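Local coordinates for EvdO2 (Micromonospora carbonacea, PDB 4XAC), which probably acts as a non-haem iron, 2-oxoglutarate-dependent oxygenase of the phytanoyl-CoA dioxygenase family, likely in everninomicin biosynthesis, at residues R138-G143 against A238-P243; S145-L150 against R226-L231; G158-L163 against H215-N220. All blocks are in the same frame, centred on the assembly; numbering follows the deposited sequence.

Interaction 1 (R138-G143 against A238-P243)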
loop_
_atom_site.group_PDB
_atom_site.type_symbol
_atom_site.label_atom_id
_atom_site.label_comp_id
_atom_site.label_asym_id
_atom_site.label_seq_id
_atom_site.Cartn_x
_atom_site.Cartn_y
_atom_site.Cartn_z
ATOM N N ARG A 138 3.848 -20.385 -7.107
ATOM C CA ARG A 138 3.392 -21.754 -6.882
ATOM C C ARG A 138 2.078 -21.805 -6.097
ATOM O O ARG A 138 1.413 -22.849 -6.029
ATOM C CB ARG A 138 4.472 -22.541 -6.141
ATOM C CG ARG A 138 5.694 -22.823 -6.975
ATOM C CD ARG A 138 6.738 -23.523 -6.122
ATOM N NE ARG A 138 7.226 -22.649 -5.044
ATOM C CZ ARG A 138 8.177 -23.006 -4.183
ATOM N NH1 ARG A 138 8.741 -24.210 -4.276
ATOM N NH2 ARG A 138 8.576 -22.156 -3.239
ATOM N N TRP A 139 1.722 -20.670 -5.506
ATOM C CA TRP A 139 0.566 -20.567 -4.615
ATOM C C TRP A 139 -0.208 -19.286 -4.880
ATOM O O TRP A 139 0.298 -18.180 -4.690
ATOM C CB TRP A 139 1.017 -20.629 -3.155
ATOM C CG TRP A 139 1.744 -21.892 -2.894
ATOM C CD1 TRP A 139 3.104 -22.086 -2.911
ATOM C CD2 TRP A 139 1.156 -23.170 -2.638
ATOM N NE1 TRP A 139 3.390 -23.405 -2.662
ATOM C CE2 TRP A 139 2.214 -24.093 -2.494
ATOM C CE3 TRP A 139 -0.166 -23.623 -2.502
ATOM C CZ2 TRP A 139 1.993 -25.444 -2.220
ATOM C CZ3 TRP A 139 -0.387 -24.967 -2.239
ATOM C CH2 TRP A 139 0.691 -25.864 -2.097
ATOM N N ARG A 140 -1.445 -19.438 -5.323
ATOM C CA ARG A 140 -2.236 -18.290 -5.692
ATOM C C ARG A 140 -3.167 -17.911 -4.555
ATOM O O ARG A 140 -3.840 -18.756 -3.983
ATOM C CB ARG A 140 -3.034 -18.571 -6.969
ATOM C CG ARG A 140 -3.744 -17.333 -7.533
ATOM C CD ARG A 140 -4.590 -17.668 -8.762
ATOM N NE ARG A 140 -5.585 -18.700 -8.477
ATOM C CZ ARG A 140 -5.538 -19.945 -8.949
ATOM N NH1 ARG A 140 -4.543 -20.323 -9.747
ATOM N NH2 ARG A 140 -6.490 -20.817 -8.628
ATOM N N ARG A 141 -3.184 -16.630 -4.220
ATOM C CA ARG A 141 -4.159 -16.106 -3.263
ATOM C C ARG A 141 -4.960 -15.008 -3.915
ATOM O O ARG A 141 -4.411 -14.244 -4.704
ATOM C CB ARG A 141 -3.490 -15.523 -2.022
ATOM C CG ARG A 141 -2.636 -16.476 -1.204
ATOM C CD ARG A 141 -1.864 -15.641 -0.194
ATOM N NE ARG A 141 -0.945 -16.445 0.593
ATOM C CZ ARG A 141 -1.222 -16.909 1.803
ATOM N NH1 ARG A 141 -2.399 -16.653 2.355
ATOM N NH2 ARG A 141 -0.321 -17.631 2.456
ATOM N N ARG A 142 -6.245 -14.929 -3.578
ATOM C CA ARG A 142 -7.046 -13.743 -3.878
ATOM C C ARG A 142 -6.844 -12.743 -2.768
ATOM O O ARG A 142 -6.842 -13.111 -1.594
ATOM C CB ARG A 142 -8.529 -14.081 -3.982
ATOM C CG ARG A 142 -8.895 -14.976 -5.140
ATOM C CD ARG A 142 -10.393 -15.175 -5.171
ATOM N NE ARG A 142 -11.108 -13.900 -5.238
ATOM C CZ ARG A 142 -12.192 -13.606 -4.525
ATOM N NH1 ARG A 142 -12.696 -14.498 -3.679
ATOM N NH2 ARG A 142 -12.775 -12.423 -4.661
ATOM N N GLY A 143 -6.695 -11.473 -3.110
ATOM C CA GLY A 143 -6.465 -10.505 -2.063
ATOM C C GLY A 143 -6.438 -9.088 -2.549
ATOM O O GLY A 143 -6.482 -8.813 -3.754
ATOM N N ALA A 238 -3.941 -21.333 -2.809
ATOM C CA ALA A 238 -4.323 -22.490 -3.607
ATOM C C ALA A 238 -3.143 -22.962 -4.451
ATOM O O ALA A 238 -2.387 -22.149 -4.988
ATOM C CB ALA A 238 -5.493 -22.158 -4.496
ATOM N N GLU A 239 -3.007 -24.274 -4.592
ATOM C CA GLU A 239 -1.919 -24.816 -5.393
ATOM C C GLU A 239 -2.069 -24.473 -6.877
ATOM O O GLU A 239 -3.115 -24.707 -7.471
ATOM C CB GLU A 239 -1.844 -26.322 -5.219
ATOM C CG GLU A 239 -0.666 -26.972 -5.935
ATOM C CD GLU A 239 -0.604 -28.455 -5.681
ATOM O OE1 GLU A 239 -1.562 -28.988 -5.084
ATOM O OE2 GLU A 239 0.394 -29.101 -6.078
ATOM N N VAL A 240 -1.014 -23.935 -7.479
ATOM C CA VAL A 240 -1.019 -23.663 -8.916
ATOM C C VAL A 240 -0.398 -24.837 -9.699
ATOM O O VAL A 240 0.739 -25.257 -9.438
ATOM C CB VAL A 240 -0.267 -22.323 -9.238
ATOM C CG1 VAL A 240 -0.224 -22.082 -10.732
ATOM C CG2 VAL A 240 -0.897 -21.149 -8.503
ATOM N N ALA A 241 -1.158 -25.399 -10.643
ATOM C CA ALA A 241 -0.668 -26.532 -11.429
ATOM C C ALA A 241 0.493 -26.163 -12.354
ATOM O O ALA A 241 1.445 -26.928 -12.494
ATOM C CB ALA A 241 -1.807 -27.146 -12.243
ATOM N N ASP A 242 0.412 -24.997 -12.986
ATOM C CA ASP A 242 1.437 -24.589 -13.946
ATOM C C ASP A 242 1.980 -23.218 -13.575
ATOM O O ASP A 242 1.615 -22.219 -14.194
ATOM C CB ASP A 242 0.869 -24.570 -15.369
ATOM C CG ASP A 242 1.948 -24.413 -16.439
ATOM O OD1 ASP A 242 3.132 -24.199 -16.092
ATOM O OD2 ASP A 242 1.604 -24.496 -17.640
ATOM N N PRO A 243 2.855 -23.163 -12.559
ATOM C CA PRO A 243 3.301 -21.873 -12.017
ATOM C C PRO A 243 4.083 -21.043 -13.040
ATOM O O PRO A 243 4.885 -21.603 -13.781
ATOM C CB PRO A 243 4.210 -22.274 -10.849
ATOM C CG PRO A 243 3.847 -23.678 -10.524
ATOM C CD PRO A 243 3.419 -24.302 -11.817
HETATM O O HOH W 1 2.383 -25.204 -7.416
#
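The indole of Trp139 meets Glu239 through the CE3, CZ3 and CH2 atoms of its six-membered ring, lying obliquely against that residue's backbone and CB. CZ3 of Trp139 is 3.5 Å from Glu239 CA, and the indole plane is turned 25° from the carboxylate plane of Glu239, whose chain is extended beyond CG. With CG anti to its carbonyl carbon (chi1 -58°), Trp139 swings its benzo portion back toward the partner strand. On the other side of the ladder the Arg140 guanidinium also meets Val240 obliquely, with NH1 of Arg140 3.9 Å from CG2 of Val240; the same methyl touches Arg140 CB at 3.7 Å. Backbone bonds fix this register. Arg140 and Ala238 form a hydrogen-bonded antiparallel pair, Ala238 N to Arg140 O being 2.8 Å, and Trp139 with Glu239 is the next, non-hydrogen-bonded pair. Val240 N donates to Arg138 O at 3.0 Å. A water donates to both Arg138 O and Val240 O. Pro243 packs on the aliphatic part of Arg138, whose guanidinium is salt-bridged to Asp136. This surface ladder joins strand 238-239 to strand 139-149, which also pairs with strand 226-234, and Arg142 bonds to Leu102 O at the end of helix 89-102.

Interaction 2 (S145-L150 against R226-L231). With AKG (2-oxoglutaric acid), chain D.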
loop_
_atom_site.group_PDB
_atom_site.type_symbol
_atom_site.label_atom_id
_atom_site.label_comp_id
_atom_site.label_asym_id
_atom_site.label_seq_id
_atom_site.Cartn_x
_atom_site.Cartn_y
_atom_site.Cartn_z
ATOM N N SER A 145 -5.270 -4.770 -1.067
ATOM C CA SER A 145 -4.632 -3.895 -0.101
ATOM C C SER A 145 -5.505 -2.672 0.114
ATOM O O SER A 145 -6.035 -2.143 -0.846
ATOM C CB SER A 145 -3.246 -3.472 -0.589
ATOM O OG SER A 145 -2.414 -4.615 -0.705
ATOM N N ILE A 146 -5.650 -2.234 1.364
ATOM C CA ILE A 146 -6.358 -0.980 1.673
ATOM C C ILE A 146 -5.361 0.038 2.214
ATOM O O ILE A 146 -4.846 -0.093 3.326
ATOM C CB ILE A 146 -7.514 -1.183 2.689
ATOM C CG1 ILE A 146 -8.563 -2.118 2.095
ATOM C CG2 ILE A 146 -8.189 0.168 3.017
ATOM C CD1 ILE A 146 -9.598 -2.685 3.125
ATOM N N TRP A 147 -5.081 1.033 1.381
ATOM C CA TRP A 147 -4.058 2.042 1.628
ATOM C C TRP A 147 -4.731 3.269 2.226
ATOM O O TRP A 147 -5.330 4.047 1.499
ATOM C CB TRP A 147 -3.365 2.361 0.287
ATOM C CG TRP A 147 -2.097 3.202 0.211
ATOM C CD1 TRP A 147 -0.794 2.737 0.134
ATOM C CD2 TRP A 147 -2.017 4.628 0.028
ATOM N NE1 TRP A 147 0.078 3.799 -0.016
ATOM C CE2 TRP A 147 -0.642 4.962 -0.091
ATOM C CE3 TRP A 147 -2.966 5.658 -0.024
ATOM C CZ2 TRP A 147 -0.203 6.279 -0.255
ATOM C CZ3 TRP A 147 -2.515 6.976 -0.189
ATOM C CH2 TRP A 147 -1.155 7.267 -0.296
ATOM N N THR A 148 -4.635 3.438 3.549
ATOM C CA THR A 148 -5.264 4.577 4.227
ATOM C C THR A 148 -4.233 5.676 4.432
ATOM O O THR A 148 -3.162 5.423 4.976
ATOM C CB THR A 148 -5.855 4.188 5.606
ATOM O OG1 THR A 148 -6.853 3.179 5.435
ATOM C CG2 THR A 148 -6.491 5.398 6.289
ATOM N N THR A 149 -4.536 6.886 3.990
ATOM C CA THR A 149 -3.572 7.980 4.192
ATOM C C THR A 149 -3.901 8.757 5.467
ATOM O O THR A 149 -5.071 8.952 5.796
ATOM C CB THR A 149 -3.530 8.922 2.966
ATOM O OG1 THR A 149 -2.473 9.881 3.126
ATOM C CG2 THR A 149 -4.886 9.650 2.750
ATOM N N LEU A 150 -2.869 9.187 6.199
ATOM C CA LEU A 150 -3.064 10.032 7.384
ATOM C C LEU A 150 -2.882 11.500 7.049
ATOM O O LEU A 150 -3.111 12.383 7.886
ATOM C CB LEU A 150 -2.087 9.650 8.500
ATOM C CG LEU A 150 -1.945 8.173 8.847
ATOM C CD1 LEU A 150 -1.141 8.016 10.146
ATOM C CD2 LEU A 150 -3.304 7.487 8.947
ATOM N N ARG A 226 4.248 12.271 4.049
ATOM C CA ARG A 226 2.998 11.640 3.692
ATOM C C ARG A 226 2.981 10.205 4.218
ATOM O O ARG A 226 3.766 9.341 3.815
ATOM C CB ARG A 226 2.785 11.716 2.185
ATOM C CG ARG A 226 3.022 13.133 1.642
ATOM C CD ARG A 226 2.079 14.176 2.258
ATOM N NE ARG A 226 2.410 15.532 1.827
ATOM C CZ ARG A 226 1.541 16.537 1.807
ATOM N NH1 ARG A 226 0.285 16.335 2.186
ATOM N NH2 ARG A 226 1.919 17.733 1.405
ATOM N N ARG A 227 2.079 9.986 5.175
ATOM C CA ARG A 227 2.019 8.719 5.904
ATOM C C ARG A 227 0.862 7.868 5.449
ATOM O O ARG A 227 -0.273 8.353 5.371
ATOM C CB ARG A 227 1.894 8.976 7.403
ATOM C CG ARG A 227 3.073 9.732 8.010
ATOM C CD ARG A 227 2.718 10.332 9.366
ATOM N NE ARG A 227 1.879 11.523 9.237
ATOM C CZ ARG A 227 1.505 12.291 10.254
ATOM N NH1 ARG A 227 1.888 11.997 11.495
ATOM N NH2 ARG A 227 0.746 13.357 10.032
ATOM N N ALA A 228 1.143 6.603 5.138
ATOM C CA ALA A 228 0.068 5.693 4.750
ATOM C C ALA A 228 0.146 4.464 5.613
ATOM O O ALA A 228 1.239 4.020 6.010
ATOM C CB ALA A 228 0.154 5.316 3.283
ATOM N N TYR A 229 -1.026 3.921 5.902
ATOM C CA TYR A 229 -1.156 2.725 6.694
ATOM C C TYR A 229 -1.879 1.719 5.813
ATOM O O TYR A 229 -2.999 1.976 5.372
ATOM C CB TYR A 229 -1.929 3.012 7.981
ATOM C CG TYR A 229 -2.275 1.785 8.786
ATOM C CD1 TYR A 229 -1.309 0.834 9.090
ATOM C CD2 TYR A 229 -3.568 1.585 9.266
ATOM C CE1 TYR A 229 -1.623 -0.289 9.837
ATOM C CE2 TYR A 229 -3.886 0.468 10.012
ATOM C CZ TYR A 229 -2.913 -0.458 10.298
ATOM O OH TYR A 229 -3.230 -1.565 11.042
ATOM N N VAL A 230 -1.218 0.611 5.503
ATOM C CA VAL A 230 -1.787 -0.333 4.551
ATOM C C VAL A 230 -2.219 -1.595 5.271
ATOM O O VAL A 230 -1.474 -2.134 6.080
ATOM C CB VAL A 230 -0.795 -0.690 3.435
ATOM C CG1 VAL A 230 -1.493 -1.500 2.342
ATOM C CG2 VAL A 230 -0.194 0.583 2.834
ATOM N N LEU A 231 -3.440 -2.036 4.994
ATOM C CA LEU A 231 -3.920 -3.309 5.490
ATOM C C LEU A 231 -4.120 -4.247 4.316
ATOM O O LEU A 231 -4.835 -3.920 3.360
ATOM C CB LEU A 231 -5.232 -3.143 6.257
ATOM C CG LEU A 231 -5.126 -2.516 7.638
ATOM C CD1 LEU A 231 -6.550 -2.226 8.166
ATOM C CD2 LEU A 231 -4.366 -3.451 8.584
HETATM C C1 AKG D . 1.044 -0.741 -2.000
HETATM O O1 AKG D . 0.314 -0.365 -1.040
HETATM O O2 AKG D . 0.924 -1.882 -2.511
HETATM C C2 AKG D . 2.102 0.169 -2.524
HETATM O O5 AKG D . 2.879 -0.231 -3.387
HETATM C C3 AKG D . 2.223 1.545 -1.965
HETATM C C4 AKG D . 3.289 2.438 -2.514
HETATM C C5 AKG D . 3.516 3.749 -1.829
HETATM O O3 AKG D . 2.822 4.066 -0.827
HETATM O O4 AKG D . 4.398 4.547 -2.249
#
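Trp147 lies with one indole face against Ala228, whose CB stands 3.8 Å from the five-membered ring centroid and 24° off the ring normal, a CH-pi contact. The methyl is shifted toward the rim and is closest to CE2 of Trp147, at 3.5 Å. Val230 approaches the pyrrole side obliquely, its CG2 3.5 Å from Trp147 CD1. Trp147 CG is anti to the backbone N (chi1 -170°), which carries the indole out from the strand and brings NE1 to 2-oxoglutarate. NE1 of Trp147 donates to O3 of the ligand over 2.9 Å, with 155° at the hydrogen, and O3 lies at the ring edge, in its plane. Ala228 and Val230 therefore help fix the tilt of a ring that aims a single N-H at the ligand's distal carboxylate. Thr126 OG1 and His209 NE2 make further hydrogen bonds to the ligand.

The strands run antiparallel, with mutual backbone bonds between Ile146 and Leu231 and between Thr148 and Tyr229. Strand 139-149 is flanked by strand 226-234 and strand 206-210, an arrangement consistent with the double-stranded beta-helix (jelly roll) of the cupin clan. Trp147, Thr149, Ala228 and Val230 are on the face that includes the ligand contact. Ile146, Thr148, Tyr229 and Leu231 occupy the other, where helices 32-45 and 89-102 pack: Ile146 and Leu231 both touch Cys94, and Thr148 OG1 bonds to His90.

At the far end Leu150 N bonds to Arg227 O at 2.8 Å. The two side chains cross at about a right angle, CG of Leu150 4.2 Å from CB of Arg227. The Arg227 guanidinium is engaged by Asp151, whose backbone O also accepts from Thr149 OG1.

Interaction 3 (G158-L163 against H215-N220). With NI (nickel (II) ion), chain B; AKG (2-oxoglutaric acid), chain D.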
loop_
_atom_site.group_PDB
_atom_site.type_symbol
_atom_site.label_atom_id
_atom_site.label_comp_id
_atom_site.label_asym_id
_atom_site.label_seq_id
_atom_site.Cartn_x
_atom_site.Cartn_y
_atom_site.Cartn_z
ATOM N N GLY A 158 2.757 12.256 -3.485
ATOM C CA GLY A 158 2.951 10.823 -3.628
ATOM C C GLY A 158 1.725 9.924 -3.520
ATOM O O GLY A 158 1.818 8.824 -2.994
ATOM N N CYS A 159 0.579 10.375 -4.023
ATOM C CA CYS A 159 -0.604 9.530 -4.045
ATOM C C CYS A 159 -0.386 8.387 -5.038
ATOM O O CYS A 159 0.561 8.419 -5.829
ATOM C CB CYS A 159 -1.854 10.334 -4.420
ATOM S SG CYS A 159 -1.903 10.817 -6.148
ATOM N N LEU A 160 -1.257 7.383 -4.992
ATOM C CA LEU A 160 -1.144 6.243 -5.890
ATOM C C LEU A 160 -1.757 6.534 -7.259
ATOM O O LEU A 160 -2.713 7.306 -7.377
ATOM C CB LEU A 160 -1.812 4.997 -5.272
ATOM C CG LEU A 160 -1.168 4.532 -3.949
ATOM C CD1 LEU A 160 -1.600 3.116 -3.555
ATOM C CD2 LEU A 160 0.350 4.615 -4.029
ATOM N N HIS A 161 -1.161 5.925 -8.282
ATOM C CA HIS A 161 -1.683 5.882 -9.646
ATOM C C HIS A 161 -1.926 4.427 -10.003
ATOM O O HIS A 161 -1.158 3.565 -9.582
ATOM C CB HIS A 161 -0.701 6.495 -10.658
ATOM C CG HIS A 161 -0.259 7.885 -10.326
ATOM N ND1 HIS A 161 -0.331 8.919 -11.234
ATOM C CD2 HIS A 161 0.293 8.409 -9.206
ATOM C CE1 HIS A 161 0.144 10.023 -10.685
ATOM N NE2 HIS A 161 0.533 9.743 -9.453
ATOM N N TYR A 162 -2.977 4.155 -10.778
ATOM C CA TYR A 162 -3.316 2.782 -11.187
ATOM C C TYR A 162 -3.438 2.626 -12.690
ATOM O O TYR A 162 -3.712 3.592 -13.398
ATOM C CB TYR A 162 -4.658 2.356 -10.572
ATOM C CG TYR A 162 -4.628 2.262 -9.087
ATOM C CD1 TYR A 162 -5.269 3.207 -8.292
ATOM C CD2 TYR A 162 -3.971 1.221 -8.472
ATOM C CE1 TYR A 162 -5.253 3.107 -6.915
ATOM C CE2 TYR A 162 -3.939 1.114 -7.110
ATOM C CZ TYR A 162 -4.580 2.052 -6.329
ATOM O OH TYR A 162 -4.550 1.899 -4.960
ATOM N N LEU A 163 -3.241 1.395 -13.160
ATOM C CA LEU A 163 -3.572 1.027 -14.533
ATOM C C LEU A 163 -4.924 0.334 -14.499
ATOM O O LEU A 163 -5.005 -0.839 -14.113
ATOM C CB LEU A 163 -2.511 0.105 -15.145
ATOM C CG LEU A 163 -2.772 -0.206 -16.631
ATOM C CD1 LEU A 163 -2.420 0.990 -17.494
ATOM C CD2 LEU A 163 -2.014 -1.444 -17.087
ATOM N N HIS A 215 0.320 -0.450 -10.023
ATOM C CA HIS A 215 0.291 0.870 -9.410
ATOM C C HIS A 215 1.681 1.464 -9.220
ATOM O O HIS A 215 2.708 0.765 -9.257
ATOM C CB HIS A 215 -0.469 0.835 -8.069
ATOM C CG HIS A 215 0.032 -0.196 -7.104
ATOM N ND1 HIS A 215 -0.258 -1.539 -7.229
ATOM C CD2 HIS A 215 0.776 -0.076 -5.982
ATOM C CE1 HIS A 215 0.303 -2.200 -6.231
ATOM N NE2 HIS A 215 0.936 -1.336 -5.460
ATOM N N TYR A 216 1.678 2.778 -9.009
ATOM C CA TYR A 216 2.870 3.614 -8.986
ATOM C C TYR A 216 2.614 4.738 -7.995
ATOM O O TYR A 216 1.458 5.167 -7.846
ATOM C CB TYR A 216 3.139 4.167 -10.393
ATOM C CG TYR A 216 4.028 5.383 -10.461
ATOM C CD1 TYR A 216 3.499 6.673 -10.351
ATOM C CD2 TYR A 216 5.385 5.253 -10.686
ATOM C CE1 TYR A 216 4.306 7.789 -10.435
ATOM C CE2 TYR A 216 6.206 6.372 -10.763
ATOM C CZ TYR A 216 5.651 7.633 -10.639
ATOM O OH TYR A 216 6.445 8.752 -10.716
ATOM N N ALA A 217 3.658 5.215 -7.317
ATOM C CA ALA A 217 3.517 6.415 -6.497
ATOM C C ALA A 217 4.611 7.409 -6.846
ATOM O O ALA A 217 5.787 7.052 -6.914
ATOM C CB ALA A 217 3.554 6.072 -5.002
ATOM N N GLY A 218 4.225 8.661 -7.073
ATOM C CA GLY A 218 5.196 9.686 -7.389
ATOM C C GLY A 218 6.039 10.074 -6.189
ATOM O O GLY A 218 5.779 9.629 -5.070
ATOM N N PRO A 219 7.054 10.908 -6.418
ATOM C CA PRO A 219 7.890 11.442 -5.333
ATOM C C PRO A 219 7.078 12.337 -4.403
ATOM O O PRO A 219 6.007 12.804 -4.782
ATOM C CB PRO A 219 8.963 12.258 -6.078
ATOM C CG PRO A 219 8.311 12.621 -7.383
ATOM C CD PRO A 219 7.463 11.418 -7.739
ATOM N N ASN A 220 7.568 12.568 -3.193
ATOM C CA ASN A 220 6.943 13.581 -2.350
ATOM C C ASN A 220 7.677 14.906 -2.499
ATOM O O ASN A 220 8.677 15.151 -1.837
ATOM C CB ASN A 220 6.919 13.139 -0.888
ATOM C CG ASN A 220 6.332 14.197 0.029
ATOM O OD1 ASN A 220 5.672 15.131 -0.424
ATOM N ND2 ASN A 220 6.559 14.046 1.325
HETATM NI NI NI B . 2.274 -2.098 -4.052
HETATM C C1 AKG D . 1.044 -0.741 -2.000
HETATM O O1 AKG D . 0.314 -0.365 -1.040
HETATM O O2 AKG D . 0.924 -1.882 -2.511
HETATM C C2 AKG D . 2.102 0.169 -2.524
HETATM O O5 AKG D . 2.879 -0.231 -3.387
HETATM C C3 AKG D . 2.223 1.545 -1.965
HETATM C C4 AKG D . 3.289 2.438 -2.514
HETATM C C5 AKG D . 3.516 3.749 -1.829
HETATM O O3 AKG D . 2.822 4.066 -0.827
HETATM O O4 AKG D . 4.398 4.547 -2.249
HETATM O O HOH W 2 2.029 10.579 -7.221
#
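Backbone hydrogen bonds pair His161 with Tyr216 across two short antiparallel strands. His161 N to Tyr216 O is 2.8 Å, with 162° at the hydrogen; the return bond, Tyr216 N to His161 O, is longer and more bent. CA-H groups add to the ladder: His215 CA sits 3.1 Å from His161 O.

One ring pair and one ring-to-methylene contact lie on opposite faces of the ladder. The side chains of His161 and Tyr216 run side by side, and the Tyr216 edge is directed at the His161 face in a T-shaped pair, with ring planes at 79°. Tyr216 CD1 is 3.8 Å from His161 CD2, while the Tyr216 ring also stacks on Trp128. On the other face the Tyr162 ring meets His215 obliquely, CD2 of Tyr162 3.5 Å from His215 CB, and the Tyr162 hydroxyl bonds to His209.

One water joins three polar groups: it accepts from Gly218 N, donates to Cys159 O and lies in the His161 ring plane at NE2. Replacing His161 by an alanine is likely to leave the Tyr216 edge without its ring partner and the water without one of its three hydrogen-bond partners.

Apolar contact is made by Leu160 CD2, 3.7 Å from Ala217 CB, and both line the 2-oxoglutarate site; that methyl of Ala217 is 3.3 Å from O4 of the ligand.

Metal coordination comes from His215, whose NE2 binds nickel at 2.1 Å; having CG between backbone N and carbonyl carbon (chi1 54°) turns the imidazole toward the ion, and ND1 bonds to Thr213 O. His129 and Asp131 bind the same ion, and 2-oxoglutarate chelates it through O2 and O5. This is the two-histidine, one-carboxylate facial triad of 2-oxoglutarate oxygenases, so nickel probably occupies the site of the catalytic iron.

Overall arrangement
Interactions 2 and 3 bracket the same ligand from different sheets: 145-150 with 226-231 supplies a hydrogen bond, from Trp147 NE1, to the distal carboxylate of 2-oxoglutarate, whereas 158-163 with 215-220 supplies a metal ligand, His215, at its chelating end and apolar contacts from Leu160 and Ala217 at the distal end. Their centres are about 13 Å apart and they touch directly, Trp147 CD1 lying 3.8 Å from Leu160 CD1. Interaction 1 is remote, its centre about 27 Å from each of the other two centres. It is tied to interaction 2 through strand 139-149, which runs from the surface ladder at 138-143 into the ligand-binding core, and strand 238-239 follows strand 226-234 in the chain.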